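Local coordinates for protein D-threo-3-hydroxyaspartate dehydratase (PDB 3WQC) that removes ammonia from D-threo-3-hydroxyaspartate to give oxaloacetate, using pyridoxal 5'-phosphate and a divalent metal ion, and also acts on D-serine, at residues Gln304-Cys312 / Gly321-Gln329. Sequence-based numbering, arbitrary orientation.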
# COMPACT_ATOMS: atom_id res chain seq x y z
N GLN B 304 4.76 -22.01 2.81
CA GLN B 304 3.52 -21.90 3.56
C GLN B 304 2.84 -20.55 3.22
O GLN B 304 3.38 -19.46 3.48
CB GLN B 304 3.80 -21.98 5.06
CG GLN B 304 2.44 -21.91 5.79
CD GLN B 304 2.56 -22.38 7.24
OE1 GLN B 304 3.65 -22.69 7.71
NE2 GLN B 304 1.47 -22.41 7.93
N ASP B 305 1.66 -20.65 2.63
CA ASP B 305 0.91 -19.44 2.21
C ASP B 305 0.12 -18.93 3.40
O ASP B 305 -0.73 -19.70 3.96
CB ASP B 305 -0.00 -19.85 1.05
CG ASP B 305 -0.81 -18.70 0.49
OD1 ASP B 305 -0.70 -17.57 0.98
OD2 ASP B 305 -1.49 -18.93 -0.51
N PHE B 306 0.36 -17.70 3.83
CA PHE B 306 -0.36 -17.12 4.99
C PHE B 306 -1.49 -16.16 4.53
O PHE B 306 -1.95 -15.38 5.38
CB PHE B 306 0.64 -16.42 5.90
CG PHE B 306 1.53 -17.38 6.65
CD1 PHE B 306 1.07 -17.97 7.86
CD2 PHE B 306 2.83 -17.64 6.22
CE1 PHE B 306 1.94 -18.79 8.61
CE2 PHE B 306 3.67 -18.48 6.94
CZ PHE B 306 3.23 -19.07 8.13
N GLY B 307 -1.90 -16.17 3.27
CA GLY B 307 -2.98 -15.26 2.79
C GLY B 307 -2.53 -13.84 3.06
O GLY B 307 -1.35 -13.52 2.80
N TYR B 308 -3.43 -12.99 3.59
CA TYR B 308 -3.09 -11.64 3.93
C TYR B 308 -2.59 -11.48 5.37
O TYR B 308 -2.42 -10.35 5.85
CB TYR B 308 -4.30 -10.70 3.67
CG TYR B 308 -4.49 -10.46 2.21
CD1 TYR B 308 -5.32 -11.29 1.38
CD2 TYR B 308 -3.86 -9.34 1.60
CE1 TYR B 308 -5.44 -11.04 -0.00
CE2 TYR B 308 -3.98 -9.14 0.23
CZ TYR B 308 -4.77 -9.92 -0.53
OH TYR B 308 -4.92 -9.66 -1.86
N GLY B 309 -2.28 -12.61 6.05
CA GLY B 309 -1.57 -12.51 7.32
C GLY B 309 -1.95 -13.63 8.27
O GLY B 309 -3.07 -14.17 8.17
N GLN B 310 -1.04 -13.92 9.17
CA GLN B 310 -1.29 -14.93 10.22
C GLN B 310 -2.02 -14.30 11.40
O GLN B 310 -1.58 -13.32 11.98
CB GLN B 310 0.06 -15.49 10.73
CG GLN B 310 -0.08 -16.41 11.96
CD GLN B 310 -0.92 -17.63 11.63
OE1 GLN B 310 -0.66 -18.34 10.65
NE2 GLN B 310 -1.97 -17.90 12.48
N VAL B 311 -3.13 -14.94 11.83
CA VAL B 311 -3.91 -14.39 12.97
C VAL B 311 -3.20 -14.73 14.30
O VAL B 311 -2.77 -15.95 14.49
CB VAL B 311 -5.29 -15.04 12.95
CG1 VAL B 311 -6.07 -14.68 14.24
CG2 VAL B 311 -6.05 -14.62 11.70
N CYS B 312 -3.11 -13.78 15.21
CA CYS B 312 -2.62 -13.99 16.56
C CYS B 312 -3.68 -13.43 17.48
O CYS B 312 -4.52 -12.57 17.08
CB CYS B 312 -1.35 -13.16 16.80
SG CYS B 312 -0.03 -13.60 15.66
N GLY B 321 -3.42 -22.17 12.07
CA GLY B 321 -4.50 -22.50 11.15
C GLY B 321 -5.51 -21.44 10.79
O GLY B 321 -6.31 -21.69 9.87
N PHE B 322 -5.47 -20.26 11.45
CA PHE B 322 -6.31 -19.12 11.01
C PHE B 322 -5.48 -18.07 10.36
O PHE B 322 -4.44 -17.65 10.93
CB PHE B 322 -7.05 -18.52 12.22
CG PHE B 322 -8.11 -19.48 12.79
CD1 PHE B 322 -9.30 -19.75 12.08
CD2 PHE B 322 -7.83 -20.18 13.92
CE1 PHE B 322 -10.27 -20.61 12.60
CE2 PHE B 322 -8.76 -21.07 14.47
CZ PHE B 322 -9.97 -21.31 13.80
N VAL B 323 -5.90 -17.68 9.15
CA VAL B 323 -5.20 -16.59 8.47
C VAL B 323 -6.23 -15.67 7.85
O VAL B 323 -7.42 -16.00 7.85
CB VAL B 323 -4.27 -17.16 7.32
CG1 VAL B 323 -3.19 -18.10 7.87
CG2 VAL B 323 -5.11 -17.85 6.20
N LEU B 324 -5.84 -14.51 7.30
CA LEU B 324 -6.79 -13.74 6.50
C LEU B 324 -6.74 -14.38 5.10
O LEU B 324 -5.76 -14.23 4.32
CB LEU B 324 -6.32 -12.28 6.45
CG LEU B 324 -6.32 -11.56 7.80
CD1 LEU B 324 -6.09 -10.01 7.55
CD2 LEU B 324 -7.69 -11.79 8.52
N THR B 325 -7.80 -15.09 4.74
CA THR B 325 -7.80 -15.80 3.48
C THR B 325 -8.16 -14.85 2.31
O THR B 325 -7.94 -15.20 1.14
CB THR B 325 -8.78 -17.00 3.52
OG1 THR B 325 -10.07 -16.48 3.88
CG2 THR B 325 -8.32 -18.08 4.51
N GLY B 326 -8.76 -13.68 2.61
CA GLY B 326 -9.07 -12.73 1.53
C GLY B 326 -9.09 -11.33 2.15
O GLY B 326 -9.07 -11.19 3.39
N ALA B 327 -9.07 -10.36 1.26
CA ALA B 327 -9.10 -8.96 1.75
C ALA B 327 -9.68 -8.07 0.69
O ALA B 327 -9.35 -8.18 -0.53
CB ALA B 327 -7.65 -8.51 2.08
N ASN B 328 -10.57 -7.16 1.11
CA ASN B 328 -10.95 -6.04 0.31
C ASN B 328 -10.35 -4.78 0.99
O ASN B 328 -9.57 -4.92 1.92
CB ASN B 328 -12.47 -5.96 0.11
CG ASN B 328 -13.03 -7.05 -0.85
OD1 ASN B 328 -14.20 -7.15 -0.95
ND2 ASN B 328 -12.19 -7.77 -1.58
N GLN B 329 -10.76 -3.59 0.57
CA GLN B 329 -10.01 -2.41 1.01
C GLN B 329 -10.00 -2.25 2.52
O GLN B 329 -8.93 -2.09 3.15
CB GLN B 329 -10.58 -1.20 0.30
CG GLN B 329 -9.72 0.07 0.51
CD GLN B 329 -10.08 1.18 -0.48
OE1 GLN B 329 -10.39 0.90 -1.67
NE2 GLN B 329 -9.94 2.46 -0.06
O HOH W 1 -1.35 -20.87 10.61
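Y308 lies along L324, G326 and A327. Y308 CB meets L324 CB at 3.8 Å. CG is anti to the carbonyl carbon (chi1 -74°), which swings the ring over A327. The CB of A327 sits over the ring centre, 3.7 Å from the Y308 centroid and 12° off the ring normal, a CH-pi contact. The ring atoms from CG to CZ all lie near it; Y308 CG and CD1 come closest to A327 CB, at 3.7 Å. L324 O sits at the ring edge, near its plane. CD1 also approaches G326 C, and CE1 lies near A327 N. At the tip, the OH is hydrogen-bonded to R295.

Three backbone bonds join the segments. Y308 N donates to L324 O at 2.7 Å. L324 N donates to G309 O at 2.9 Å. V311 N donates to F322 O at 3.1 Å. Between the last two, Q310 and V323 form an antiparallel non-hydrogen-bonded pair.

Q310 CG is anti to the backbone N, and the bend at chi2 (61°) curls the amide onto the carbonyl of V311. Q310 NE2 donates to V311 O at 2.9 Å, close to the amide plane of Q310. Q310 OE1 accepts from a water at 2.6 Å, and that water also takes the N-H of G321.

Set beside the type II' turn from F306 to G309, this pairing helps build the mixed beta sheet of the C-terminal domain, whose family is grouped with alanine racemase C-terminal domains. It is structural packing, but beyond it N328 and Q329 hydrogen-bond to R151 and K53 of the second subunit, both cofactor-pocket residues. Strand 310-312 pairs with strand 354-358, and strand 322-327 with strand 332-336. F306 packs on helix 253-258, while L324 touches M293 of helix 290-293.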